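Local atomic coordinates of acidocalcisomal pyrophosphatase (Trypanosoma cruzi, PDB entry 5CUV), a protein that probably hydrolyses inorganic pyrophosphate to phosphate, using magnesium as cofactor, in the acidocalcisomes of the parasite Trypanosoma cruzi. Residues P200-P205 against N404-N409; L211-T214 against P220-R223; M267-A272 against M302-V307; M327-I332 against M392-E397; K345-V350 against G356-I361. All blocks are in the same frame, centred on the assembly; numbering follows the deposited sequence.

Interaction 4 is the hub. It shares helix 388-412 with interaction 1, centres about 17 Å apart, and it touches the three other contacts. Tyr270 OH of interaction 3 stands 2.7 Å from Lys330 NZ, probably a hydrogen bond, which ties that contact to the side of the magnesium site where Asp328 binds the ion. Interaction 2 grips D-malate and packs on the same helix, Asn222 ND2 lying 4.0 Å from Met392 CE. Interaction 5 meets interaction 4 through Ile332 CG2 and Ile347 CD1 (4.3 Å), and meets interaction 3 through Trp268 NE1 and Cys357 SG (3.7 Å). Interactions 1 and 2 touch the second subunit; interactions 3 and 5 touch the third.

Interaction 1: P200-P205 against N404-N409; sequences PWHDIP and NLRKIN
Arg406 lays its guanidinium flat on the imidazole of His202, and this stack is the principal link between 200-205 and 404-409. The evidence is geometric: the planes are only 9° apart, the centres are separated by 4.5 Å, and the overlap is shifted toward the rims, with Arg406 NH2 3.9 Å from His202 CG. Two bends in the arginine chain, at chi2 (-135°) and chi3 (87°), turn the group onto the ring. Trp201 CG lies over the rim of the opposite imidazole face, 4.1 Å from its plane.

The apolar part is slighter. Leu405 CD2 approaches Trp201 CH2 obliquely, at 4.4 Å, and these residues are buried.

Polar partners outside the segments fix the rotation of the stacked ring. His202 ND1 is bonded to Trp402 NE1 and NE2 to Ser153 O of the second subunit, a pattern consistent with a neutral imidazole carrying its proton on NE2. Weak bonds also run from Arg406 to Met154 and Ser156 of that subunit. The contact thus seats the short helical turn 200-203, which follows strand 195-198, against the C-terminal helix 388-412, while Pro200 on the turn packs against Ile227 of strand 224-228.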
# COMPACT_ATOMS: atom_id res chain seq x y z
N PRO A 200 -8.80 17.87 25.93
CA PRO A 200 -8.35 16.72 25.14
C PRO A 200 -8.14 15.52 26.09
O PRO A 200 -8.35 14.37 25.71
CB PRO A 200 -7.04 17.19 24.52
CG PRO A 200 -6.57 18.33 25.47
CD PRO A 200 -7.90 19.03 25.77
N TRP A 201 -7.73 15.80 27.33
CA TRP A 201 -7.48 14.77 28.34
C TRP A 201 -8.72 13.98 28.80
O TRP A 201 -8.67 12.72 28.87
CB TRP A 201 -6.82 15.42 29.57
CG TRP A 201 -6.47 14.45 30.65
CD1 TRP A 201 -6.27 13.09 30.52
CD2 TRP A 201 -6.21 14.75 32.01
NE1 TRP A 201 -5.89 12.54 31.73
CE2 TRP A 201 -5.85 13.54 32.66
CE3 TRP A 201 -6.26 15.93 32.77
CZ2 TRP A 201 -5.53 13.48 34.03
CZ3 TRP A 201 -5.94 15.87 34.11
CH2 TRP A 201 -5.58 14.66 34.73
N HIS A 202 -9.81 14.71 29.14
CA HIS A 202 -11.07 14.13 29.60
C HIS A 202 -12.16 13.94 28.56
O HIS A 202 -13.05 13.10 28.74
CB HIS A 202 -11.73 15.01 30.63
CG HIS A 202 -10.81 15.46 31.70
ND1 HIS A 202 -10.21 14.58 32.57
CD2 HIS A 202 -10.34 16.70 32.01
CE1 HIS A 202 -9.41 15.25 33.38
NE2 HIS A 202 -9.47 16.54 33.06
N ASP A 203 -12.11 14.73 27.49
CA ASP A 203 -13.23 14.66 26.56
C ASP A 203 -13.06 13.88 25.30
O ASP A 203 -14.04 13.45 24.73
CB ASP A 203 -13.73 16.08 26.27
CG ASP A 203 -14.22 16.78 27.55
OD1 ASP A 203 -14.81 16.05 28.38
OD2 ASP A 203 -14.03 18.03 27.75
N ILE A 204 -11.81 13.70 24.85
CA ILE A 204 -11.59 12.89 23.67
C ILE A 204 -11.69 11.38 24.09
O ILE A 204 -10.97 10.88 24.96
CB ILE A 204 -10.27 13.26 23.08
CG1 ILE A 204 -10.28 14.74 22.80
CG2 ILE A 204 -10.03 12.46 21.86
CD1 ILE A 204 -8.99 15.23 22.28
N PRO A 205 -12.61 10.63 23.49
CA PRO A 205 -12.61 9.27 24.00
C PRO A 205 -11.39 8.46 23.79
O PRO A 205 -10.76 8.50 22.76
CB PRO A 205 -13.83 8.64 23.36
CG PRO A 205 -14.18 9.56 22.19
CD PRO A 205 -13.78 10.93 22.63
N ASN A 404 -11.46 6.88 38.22
CA ASN A 404 -11.64 7.05 39.64
C ASN A 404 -11.09 8.41 40.06
O ASN A 404 -11.48 8.98 41.06
CB ASN A 404 -11.05 5.83 40.35
CG ASN A 404 -10.16 6.19 41.51
OD1 ASN A 404 -10.65 6.47 42.62
ND2 ASN A 404 -8.83 6.18 41.27
N LEU A 405 -10.21 8.96 39.24
CA LEU A 405 -9.67 10.28 39.54
C LEU A 405 -10.81 11.27 39.33
O LEU A 405 -10.89 12.30 39.97
CB LEU A 405 -8.52 10.61 38.60
CG LEU A 405 -8.06 12.05 38.64
CD1 LEU A 405 -8.08 12.56 40.03
CD2 LEU A 405 -6.68 12.16 38.15
N ARG A 406 -11.70 10.92 38.41
CA ARG A 406 -12.84 11.78 38.15
C ARG A 406 -13.79 11.71 39.29
O ARG A 406 -14.14 12.73 39.83
CB ARG A 406 -13.55 11.36 36.89
CG ARG A 406 -12.66 11.43 35.74
CD ARG A 406 -13.39 12.06 34.65
NE ARG A 406 -13.27 13.50 34.71
CZ ARG A 406 -14.04 14.30 33.99
NH1 ARG A 406 -14.97 13.77 33.19
NH2 ARG A 406 -13.86 15.62 34.06
N LYS A 407 -14.19 10.49 39.68
CA LYS A 407 -15.14 10.29 40.77
C LYS A 407 -14.82 11.13 41.99
O LYS A 407 -15.62 11.96 42.41
CB LYS A 407 -15.17 8.82 41.23
CG LYS A 407 -15.77 7.79 40.28
CD LYS A 407 -15.58 6.36 40.83
CE LYS A 407 -15.86 5.33 39.78
NZ LYS A 407 -14.94 5.54 38.63
N ILE A 408 -13.64 10.91 42.57
CA ILE A 408 -13.20 11.65 43.76
C ILE A 408 -13.41 13.15 43.68
O ILE A 408 -14.03 13.76 44.57
CB ILE A 408 -11.70 11.40 44.04
CG1 ILE A 408 -11.50 9.96 44.52
CG2 ILE A 408 -11.17 12.38 45.06
CD1 ILE A 408 -10.06 9.61 44.85
N ASN A 409 -12.89 13.77 42.63
CA ASN A 409 -12.99 15.21 42.47
C ASN A 409 -14.37 15.61 41.96
O ASN A 409 -15.05 16.43 42.57
CB ASN A 409 -11.86 15.67 41.54
CG ASN A 409 -10.48 15.11 41.98
OD1 ASN A 409 -10.37 13.95 42.37
ND2 ASN A 409 -9.44 15.94 41.90

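Interaction 2: L211-T214 against P220-R223; sequences LVRT and PMNR. With MLT (D-malate), chain C.
Carboxylate oxygen O2 of the bound D-malate is the point on which 211-214 and 220-223 converge. Asn222 N donates to malate O2 at 2.8 Å with an N-H...O angle of 158°, a fairly straight bond. From the other segment Arg213 NH2 stands off at 3.5 Å from the same O2, which lies near the plane of the Arg213 guanidinium; at this separation charge attraction is likely, though no hydrogen bond is assigned.

Direct contact between the segments is mainly the meeting of Arg213 and Met221, a selenomethionine. Their side chains run antiparallel alongside one another, and Met221 CG lies over one guanidinium face, 3.6 Å from Arg213 NE. An arginine chain extended from CG to NE carries the group that far. Gln167 of the second subunit accepts a hydrogen bond from Arg213 NH1, which helps hold the guanidinium in position.

On the malate hydroxyl the grip is by Arg223: NH1 donates to O3 at 3.0 Å, bent to 137°. A backbone N-H and two arginines around the malate make this an anion-binding pocket, the D-malate site of this structure, which Lys215, Lys314 and His336 help to line.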
# COMPACT_ATOMS: atom_id res chain seq x y z
N LEU A 211 -20.89 2.51 17.06
CA LEU A 211 -22.21 2.27 17.57
C LEU A 211 -22.68 0.91 17.14
O LEU A 211 -23.29 0.17 17.93
CB LEU A 211 -23.15 3.32 17.04
CG LEU A 211 -24.50 3.46 17.76
CD1 LEU A 211 -24.33 3.81 19.25
CD2 LEU A 211 -25.32 4.55 17.01
N VAL A 212 -22.40 0.58 15.88
CA VAL A 212 -22.74 -0.74 15.34
C VAL A 212 -21.48 -1.15 14.62
O VAL A 212 -21.19 -0.68 13.51
CB VAL A 212 -23.96 -0.69 14.35
CG1 VAL A 212 -24.21 -2.02 13.72
CG2 VAL A 212 -25.21 -0.29 15.11
N ARG A 213 -20.71 -2.02 15.27
CA ARG A 213 -19.45 -2.48 14.75
C ARG A 213 -19.64 -3.51 13.65
O ARG A 213 -20.18 -4.58 13.91
CB ARG A 213 -18.65 -3.08 15.89
CG ARG A 213 -17.28 -3.54 15.49
CD ARG A 213 -16.42 -3.77 16.71
NE ARG A 213 -15.02 -3.84 16.31
CZ ARG A 213 -14.40 -4.95 15.95
NH1 ARG A 213 -15.04 -6.12 15.95
NH2 ARG A 213 -13.13 -4.86 15.57
N THR A 214 -19.16 -3.20 12.44
CA THR A 214 -19.32 -4.09 11.31
C THR A 214 -18.16 -5.03 11.01
O THR A 214 -18.36 -6.04 10.36
CB THR A 214 -19.66 -3.28 10.01
OG1 THR A 214 -18.63 -2.33 9.75
CG2 THR A 214 -20.95 -2.54 10.17
N PRO A 220 -10.65 -8.83 17.17
CA PRO A 220 -10.74 -8.03 18.39
C PRO A 220 -10.63 -6.53 18.17
O PRO A 220 -10.06 -6.12 17.19
CB PRO A 220 -9.61 -8.59 19.26
CG PRO A 220 -9.42 -9.99 18.72
CD PRO A 220 -9.52 -9.76 17.24
N MSE A 221 -11.17 -5.75 19.10
CA MSE A 221 -11.15 -4.30 19.03
C MSE A 221 -9.80 -3.69 19.37
O MSE A 221 -9.19 -3.96 20.41
CB MSE A 221 -12.19 -3.74 20.00
CG MSE A 221 -13.62 -4.03 19.58
SE MSE A 221 -14.95 -3.42 20.83
CE MSE A 221 -14.79 -1.51 20.49
N ASN A 222 -9.31 -2.87 18.47
CA ASN A 222 -8.07 -2.22 18.72
C ASN A 222 -8.09 -0.92 17.97
O ASN A 222 -7.56 -0.80 16.87
CB ASN A 222 -6.88 -3.10 18.32
CG ASN A 222 -5.59 -2.57 18.90
OD1 ASN A 222 -5.53 -1.43 19.39
ND2 ASN A 222 -4.54 -3.38 18.87
N ARG A 223 -8.69 0.07 18.61
CA ARG A 223 -8.84 1.38 18.06
C ARG A 223 -8.84 2.45 19.16
O ARG A 223 -9.84 2.68 19.87
CB ARG A 223 -10.15 1.41 17.32
CG ARG A 223 -10.18 2.50 16.33
CD ARG A 223 -10.71 1.92 15.02
NE ARG A 223 -10.56 2.91 13.97
CZ ARG A 223 -10.15 2.61 12.74
NH1 ARG A 223 -9.89 1.34 12.43
NH2 ARG A 223 -10.00 3.61 11.86
C1 MLT C . -11.07 -1.71 15.34
O1 MLT C . -12.01 -1.13 14.79
O2 MLT C . -11.18 -2.06 16.51
C2 MLT C . -9.78 -1.98 14.58
O3 MLT C . -9.82 -1.53 13.22
C3 MLT C . -9.38 -3.47 14.68
C4 MLT C . -8.12 -3.77 13.86
O4 MLT C . -7.57 -2.90 13.22
O5 MLT C . -7.60 -5.01 13.84

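Interaction 3: M267-A272 against M302-V307; sequences MWNYGA and MTQFKV
Asn269 packs its side-chain amide against the backbone of 303-305, and nearly all the close contact between the segments is made there. Phe305 N donates to Asn269 OD1 at 3.0 Å along a straight N-H...O line (180°), although it arrives from above the carbonyl plane and not on a lone pair. Asn269 ND2 donates to Thr303 O at 2.7 Å, this time within both the amide and the carbonyl plane. With CG turned anti to its own carbonyl carbon (chi1 -71°), Asn269 presents both ends of the amide to the loop. The Phe305 ring comes up obliquely, CD1 3.4 Å from Asn269 ND2, with amide and ring planes inclined by 59°.

The outer side is looser, and there Pro355 and Gly356 of the third subunit pack on Thr303 and Gln304. Gln304 offers Asn269 OD1 its CA at 3.7 Å, while its amide turns outward, NE2 bonding Lys232 O; Lys306 is exposed.

Lys232 N also bonds Asn269 OD1, so the buried oxygen has two donors. By pairing with the C=O of one residue and the N-H two residues on, the amide imitates a neighbouring beta-strand, joining strand 269-272 to a loop of the pyrophosphatase beta-barrel.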
# COMPACT_ATOMS: atom_id res chain seq x y z
N MSE A 267 11.88 10.46 16.76
CA MSE A 267 11.65 10.05 15.49
C MSE A 267 10.42 9.45 15.17
O MSE A 267 10.21 9.10 14.15
CB MSE A 267 12.64 9.05 15.29
CG MSE A 267 14.01 9.54 15.12
SE MSE A 267 15.65 8.89 15.83
CE MSE A 267 16.27 9.88 14.43
N TRP A 268 9.59 9.37 16.13
CA TRP A 268 8.22 8.98 15.94
C TRP A 268 7.39 10.07 16.56
O TRP A 268 7.91 10.98 17.22
CB TRP A 268 8.13 7.68 16.71
CG TRP A 268 9.15 6.72 16.25
CD1 TRP A 268 9.08 5.89 15.15
CD2 TRP A 268 10.49 6.58 16.77
NE1 TRP A 268 10.30 5.27 14.94
CE2 TRP A 268 11.18 5.68 15.92
CE3 TRP A 268 11.17 7.15 17.86
CZ2 TRP A 268 12.53 5.33 16.13
CZ3 TRP A 268 12.49 6.81 18.06
CH2 TRP A 268 13.17 5.90 17.20
N ASN A 269 6.10 10.03 16.36
CA ASN A 269 5.26 11.03 16.95
C ASN A 269 5.12 10.52 18.38
O ASN A 269 4.76 9.34 18.61
CB ASN A 269 3.93 11.01 16.26
CG ASN A 269 4.01 11.54 14.86
OD1 ASN A 269 4.40 12.69 14.69
ND2 ASN A 269 3.64 10.72 13.85
N TYR A 270 5.40 11.40 19.33
CA TYR A 270 5.32 11.08 20.73
C TYR A 270 4.11 11.80 21.31
O TYR A 270 3.90 12.98 21.08
CB TYR A 270 6.59 11.57 21.41
CG TYR A 270 6.75 11.08 22.82
CD1 TYR A 270 7.00 9.75 23.08
CD2 TYR A 270 6.72 11.97 23.88
CE1 TYR A 270 7.23 9.33 24.38
CE2 TYR A 270 6.95 11.57 25.17
CZ TYR A 270 7.21 10.25 25.43
OH TYR A 270 7.47 9.86 26.73
N GLY A 271 3.28 11.10 22.07
CA GLY A 271 2.14 11.81 22.61
C GLY A 271 1.53 11.13 23.81
O GLY A 271 2.19 10.54 24.65
N ALA A 272 0.23 11.16 23.88
CA ALA A 272 -0.36 10.54 25.02
C ALA A 272 -1.74 9.99 24.71
O ALA A 272 -2.35 10.33 23.74
CB ALA A 272 -0.38 11.59 26.15
N MSE A 302 4.64 6.45 9.27
CA MSE A 302 5.37 7.32 8.42
C MSE A 302 5.06 8.72 8.34
O MSE A 302 5.78 9.41 8.05
CB MSE A 302 5.39 6.81 7.02
CG MSE A 302 4.18 6.81 6.15
SE MSE A 302 4.09 6.29 4.41
CE MSE A 302 4.75 4.63 4.37
N THR A 303 4.00 9.09 8.81
CA THR A 303 3.48 10.44 8.78
C THR A 303 3.65 11.19 10.08
O THR A 303 3.36 10.64 11.16
CB THR A 303 1.95 10.53 8.43
OG1 THR A 303 1.73 9.93 7.16
CG2 THR A 303 1.49 11.97 8.34
N GLN A 304 4.07 12.45 9.95
CA GLN A 304 4.21 13.34 11.08
C GLN A 304 2.88 13.98 11.43
O GLN A 304 2.16 14.43 10.55
CB GLN A 304 5.18 14.46 10.77
CG GLN A 304 5.32 15.61 11.79
CD GLN A 304 6.12 16.77 11.15
OE1 GLN A 304 5.61 17.42 10.25
NE2 GLN A 304 7.37 17.01 11.59
N PHE A 305 2.54 14.00 12.70
CA PHE A 305 1.31 14.64 13.21
C PHE A 305 1.71 16.04 13.56
O PHE A 305 2.86 16.29 13.85
CB PHE A 305 0.83 14.03 14.52
CG PHE A 305 0.00 12.82 14.37
CD1 PHE A 305 0.40 11.80 13.58
CD2 PHE A 305 -1.22 12.72 15.04
CE1 PHE A 305 -0.38 10.67 13.43
CE2 PHE A 305 -2.01 11.59 14.91
CZ PHE A 305 -1.59 10.57 14.10
N LYS A 306 0.79 16.97 13.55
CA LYS A 306 1.18 18.29 14.00
C LYS A 306 0.95 18.32 15.52
O LYS A 306 0.34 17.41 16.09
CB LYS A 306 0.37 19.34 13.25
CG LYS A 306 1.00 19.67 11.91
CD LYS A 306 -0.05 20.15 10.90
CE LYS A 306 -0.30 19.11 9.77
NZ LYS A 306 0.88 18.97 8.79
N VAL A 307 1.47 19.34 16.19
CA VAL A 307 1.31 19.45 17.64
C VAL A 307 -0.17 19.39 18.02
O VAL A 307 -1.03 20.02 17.37
CB VAL A 307 1.90 20.74 18.14
CG1 VAL A 307 1.63 20.91 19.61
CG2 VAL A 307 3.40 20.74 17.90

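Interaction 4: M327-I332 against M392-E397; sequences MDWKVI and MKVIDE. With MG (magnesium ion), chain D.
Val394 sets a methyl over the indole of Trp329, one half of a helix-on-sheet contact in which helix 388-412 lies against strand 326-335 of the barrel expected for a soluble pyrophosphatase. The methyl CG1 sits 3.8 Å from the centroid of the five-membered ring and only 12° off its normal, so the CH-pi contact is made over the face, although CG1 leans toward CD1, its nearest ring atom at 3.7 Å. With chi1 at 170°, Val394 swings CG1 opposite its amide nitrogen and out to the indole. Met327, a selenomethionine two residues earlier on the strand, places its CG on the opposite face, and the ring is therefore held between Met327 and Val394. Ile318 of strand 310-323 touches both Trp329 and Val394.

Val331 and Ile395 form the second half, their side chains crossing at about a right angle. Ile395 reaches in with its far end: CD1 touches Val331 CG2 at 3.6 Å and CG1 at 3.9 Å, and so meets both branches of the valine. Tyr224, on strand 224-228, packs on Ile395.

Between the two inward-facing residues, Lys330 takes the other side of the strand along with Asp328. Its NZ makes a salt bridge to Asp328 OD2 at 2.8 Å, the hydrogen bond being weak, and another to Asp296. Asp328 OD1 binds the magnesium ion at 2.5 Å.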
# COMPACT_ATOMS: atom_id res chain seq x y z
N MSE A 327 7.20 4.37 37.35
CA MSE A 327 6.96 3.52 36.18
C MSE A 327 6.54 4.48 35.13
O MSE A 327 5.69 5.30 35.36
CB MSE A 327 5.87 2.48 36.46
CG MSE A 327 5.63 1.53 35.30
SE MSE A 327 7.11 0.38 34.89
CE MSE A 327 6.91 -0.86 36.39
N ASP A 328 7.12 4.36 33.96
CA ASP A 328 6.78 5.27 32.88
C ASP A 328 6.63 4.51 31.54
O ASP A 328 7.52 4.45 30.71
CB ASP A 328 7.87 6.35 32.87
CG ASP A 328 7.82 7.26 31.65
OD1 ASP A 328 6.68 7.62 31.22
OD2 ASP A 328 8.95 7.65 31.18
N TRP A 329 5.47 3.89 31.42
CA TRP A 329 5.06 3.13 30.26
C TRP A 329 5.04 3.99 28.98
O TRP A 329 4.74 5.18 28.97
CB TRP A 329 3.65 2.55 30.45
CG TRP A 329 3.44 1.49 31.56
CD1 TRP A 329 2.74 1.64 32.73
CD2 TRP A 329 4.00 0.14 31.60
NE1 TRP A 329 2.83 0.51 33.49
CE2 TRP A 329 3.59 -0.43 32.84
CE3 TRP A 329 4.78 -0.62 30.73
CZ2 TRP A 329 3.96 -1.73 33.24
CZ3 TRP A 329 5.14 -1.93 31.13
CH2 TRP A 329 4.73 -2.46 32.38
N LYS A 330 5.37 3.37 27.88
CA LYS A 330 5.35 4.02 26.60
C LYS A 330 4.62 3.02 25.70
O LYS A 330 5.16 1.95 25.39
CB LYS A 330 6.79 4.28 26.17
CG LYS A 330 7.47 5.09 27.26
CD LYS A 330 8.25 6.24 26.76
CE LYS A 330 8.82 7.00 27.95
NZ LYS A 330 7.89 7.98 28.56
N VAL A 331 3.35 3.33 25.38
CA VAL A 331 2.56 2.45 24.51
C VAL A 331 3.08 2.60 23.10
O VAL A 331 3.29 3.73 22.63
CB VAL A 331 1.07 2.84 24.50
CG1 VAL A 331 0.30 2.12 23.38
CG2 VAL A 331 0.48 2.48 25.78
N ILE A 332 3.32 1.48 22.44
CA ILE A 332 3.78 1.51 21.05
C ILE A 332 2.53 1.29 20.21
O ILE A 332 1.86 0.29 20.37
CB ILE A 332 4.76 0.36 20.75
CG1 ILE A 332 5.86 0.31 21.80
CG2 ILE A 332 5.31 0.53 19.38
CD1 ILE A 332 6.66 1.58 21.85
N MSE A 392 -2.91 -3.26 26.34
CA MSE A 392 -4.23 -2.98 26.47
C MSE A 392 -4.76 -3.13 27.82
O MSE A 392 -5.60 -2.46 28.14
CB MSE A 392 -4.87 -3.88 25.46
CG MSE A 392 -4.72 -3.62 23.97
SE MSE A 392 -5.84 -4.28 22.60
CE MSE A 392 -5.28 -5.78 21.96
N LYS A 393 -4.19 -4.00 28.59
CA LYS A 393 -4.52 -4.28 30.00
C LYS A 393 -4.02 -3.10 30.85
O LYS A 393 -4.67 -2.64 31.76
CB LYS A 393 -3.82 -5.54 30.46
CG LYS A 393 -4.65 -6.52 31.17
CD LYS A 393 -4.03 -7.90 30.93
CE LYS A 393 -4.52 -8.54 29.62
NZ LYS A 393 -4.58 -10.01 29.73
N VAL A 394 -2.80 -2.67 30.55
CA VAL A 394 -2.18 -1.55 31.22
C VAL A 394 -3.01 -0.31 30.89
O VAL A 394 -3.30 0.53 31.72
CB VAL A 394 -0.81 -1.39 30.64
CG1 VAL A 394 -0.17 -0.07 31.12
CG2 VAL A 394 0.02 -2.64 30.98
N ILE A 395 -3.39 -0.21 29.62
CA ILE A 395 -4.19 0.91 29.21
C ILE A 395 -5.51 0.95 29.91
O ILE A 395 -5.96 2.04 30.21
CB ILE A 395 -4.35 0.97 27.65
CG1 ILE A 395 -2.92 1.02 27.03
CG2 ILE A 395 -5.24 2.14 27.26
CD1 ILE A 395 -2.85 1.22 25.56
N ASP A 396 -6.12 -0.20 30.19
CA ASP A 396 -7.42 -0.19 30.91
C ASP A 396 -7.29 0.20 32.36
O ASP A 396 -8.16 0.88 32.92
CB ASP A 396 -8.10 -1.54 30.87
CG ASP A 396 -8.84 -1.76 29.60
OD1 ASP A 396 -8.37 -1.33 28.50
OD2 ASP A 396 -9.91 -2.37 29.71
N GLU A 397 -6.21 -0.27 32.99
CA GLU A 397 -5.98 0.05 34.37
C GLU A 397 -5.80 1.56 34.44
O GLU A 397 -6.26 2.24 35.36
CB GLU A 397 -4.77 -0.75 34.90
CG GLU A 397 -5.16 -2.22 34.97
CD GLU A 397 -4.05 -3.21 35.40
OE1 GLU A 397 -2.93 -3.20 34.81
OE2 GLU A 397 -4.34 -4.06 36.30
MG MG D . 4.68 9.06 31.39

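Interaction 5: K345-V350 against G356-I361; sequences KDIHDV and GCLDAI
Ile347, whose CD1 meets Leu358 across the contact, sends its other branch back within its own segment: CG2 lies 3.9 Å above the plane of the His348 imidazole, over the ring centre. The second flat group is the carboxylate of Asp349. Lys345 N and Asp346 N reach its OD2 from opposite faces of the plane, Lys345 N at 2.6 Å on the anti side and Asp346 N at 2.9 Å from above. Two donors on one oxygen tie the loop 345-349 back on itself just before the helix 350-353. The carboxylate of Asp346 is met on the anti side of OD1 by Ile347 N, at 2.8 Å.

Helix 350-353 and helix 357-367 follow each other with a short connection between them, and the apolar contact packs the 345-350 segment, at the start of the first, against the opening turn of the second. Gly356 is the N-cap of helix 357-367 and has a positive phi of 86°.

Leu358 is the centre of the apolar contact. Its CD2 touches Ile347 CD1 at 3.8 Å, the two chains slanting across each other, while its CG rests 3.8 Å from Val350 CG1, the valine and leucine lying roughly at right angles. Val350 CG1 also meets Cys357 CB at 4.1 Å. Phe385 packs on both Ile347 and Leu358, and Trp233 of the third subunit lies against Cys357.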
# COMPACT_ATOMS: atom_id res chain seq x y z
N LYS A 345 0.10 -6.90 12.96
CA LYS A 345 -0.89 -7.47 13.88
C LYS A 345 -0.47 -7.41 15.35
O LYS A 345 -1.32 -7.18 16.21
CB LYS A 345 -1.23 -8.91 13.48
CG LYS A 345 -1.52 -9.18 11.99
CD LYS A 345 -2.89 -8.71 11.59
CE LYS A 345 -3.09 -8.69 10.06
NZ LYS A 345 -3.13 -10.04 9.36
N ASP A 346 0.79 -7.64 15.68
CA ASP A 346 1.19 -7.54 17.10
C ASP A 346 2.57 -6.97 17.07
O ASP A 346 3.07 -6.67 15.98
CB ASP A 346 1.23 -8.91 17.80
CG ASP A 346 0.92 -8.82 19.31
OD1 ASP A 346 1.27 -7.83 19.95
OD2 ASP A 346 0.30 -9.76 19.86
N ILE A 347 3.21 -6.87 18.25
CA ILE A 347 4.53 -6.30 18.41
C ILE A 347 5.64 -7.09 17.69
O ILE A 347 6.67 -6.50 17.36
CB ILE A 347 4.88 -6.12 19.92
CG1 ILE A 347 6.05 -5.13 20.09
CG2 ILE A 347 5.37 -7.41 20.52
CD1 ILE A 347 5.77 -3.74 19.67
N HIS A 348 5.43 -8.38 17.40
CA HIS A 348 6.44 -9.18 16.71
C HIS A 348 6.51 -8.83 15.22
O HIS A 348 7.48 -9.10 14.54
CB HIS A 348 6.13 -10.65 16.89
CG HIS A 348 5.95 -11.02 18.32
ND1 HIS A 348 6.99 -10.98 19.23
CD2 HIS A 348 4.84 -11.30 19.04
CE1 HIS A 348 6.53 -11.21 20.44
NE2 HIS A 348 5.22 -11.40 20.36
N ASP A 349 5.46 -8.20 14.71
CA ASP A 349 5.47 -7.84 13.33
C ASP A 349 6.28 -6.62 13.08
O ASP A 349 6.67 -6.39 11.95
CB ASP A 349 4.06 -7.55 12.83
CG ASP A 349 3.20 -8.80 12.82
OD1 ASP A 349 3.76 -9.86 12.40
OD2 ASP A 349 1.98 -8.71 13.21
N VAL A 350 6.58 -5.84 14.10
CA VAL A 350 7.29 -4.61 13.83
C VAL A 350 8.73 -4.80 13.29
O VAL A 350 9.14 -4.12 12.37
CB VAL A 350 7.20 -3.68 15.07
CG1 VAL A 350 8.03 -2.42 14.89
CG2 VAL A 350 5.73 -3.33 15.27
N GLY A 356 14.68 -2.35 12.93
CA GLY A 356 15.40 -1.28 13.57
C GLY A 356 14.53 -0.35 14.41
O GLY A 356 15.01 0.35 15.33
N CYS A 357 13.24 -0.34 14.14
CA CYS A 357 12.37 0.54 14.89
C CYS A 357 12.36 0.28 16.40
O CYS A 357 12.66 1.16 17.21
CB CYS A 357 10.97 0.40 14.34
SG CYS A 357 9.82 1.58 14.97
N LEU A 358 11.97 -0.93 16.79
CA LEU A 358 11.99 -1.20 18.23
C LEU A 358 13.45 -1.03 18.83
O LEU A 358 13.60 -0.57 19.96
CB LEU A 358 11.36 -2.57 18.54
CG LEU A 358 9.87 -2.78 18.17
CD1 LEU A 358 9.49 -4.22 18.46
CD2 LEU A 358 8.91 -1.82 18.92
N ASP A 359 14.51 -1.35 18.10
CA ASP A 359 15.85 -1.11 18.68
C ASP A 359 16.13 0.39 18.91
O ASP A 359 16.68 0.78 19.96
CB ASP A 359 16.97 -1.60 17.78
CG ASP A 359 16.99 -3.06 17.61
OD1 ASP A 359 16.48 -3.77 18.51
OD2 ASP A 359 17.55 -3.52 16.58
N ALA A 360 15.82 1.21 17.90
CA ALA A 360 16.10 2.61 18.01
C ALA A 360 15.21 3.24 19.10
O ALA A 360 15.65 4.10 19.83
CB ALA A 360 15.93 3.25 16.69
N ILE A 361 13.98 2.78 19.24
CA ILE A 361 13.09 3.33 20.28
C ILE A 361 13.64 3.04 21.65
O ILE A 361 13.66 3.92 22.54
CB ILE A 361 11.70 2.69 20.20
CG1 ILE A 361 11.01 3.16 18.94
CG2 ILE A 361 10.92 3.05 21.43
CD1 ILE A 361 9.77 2.48 18.67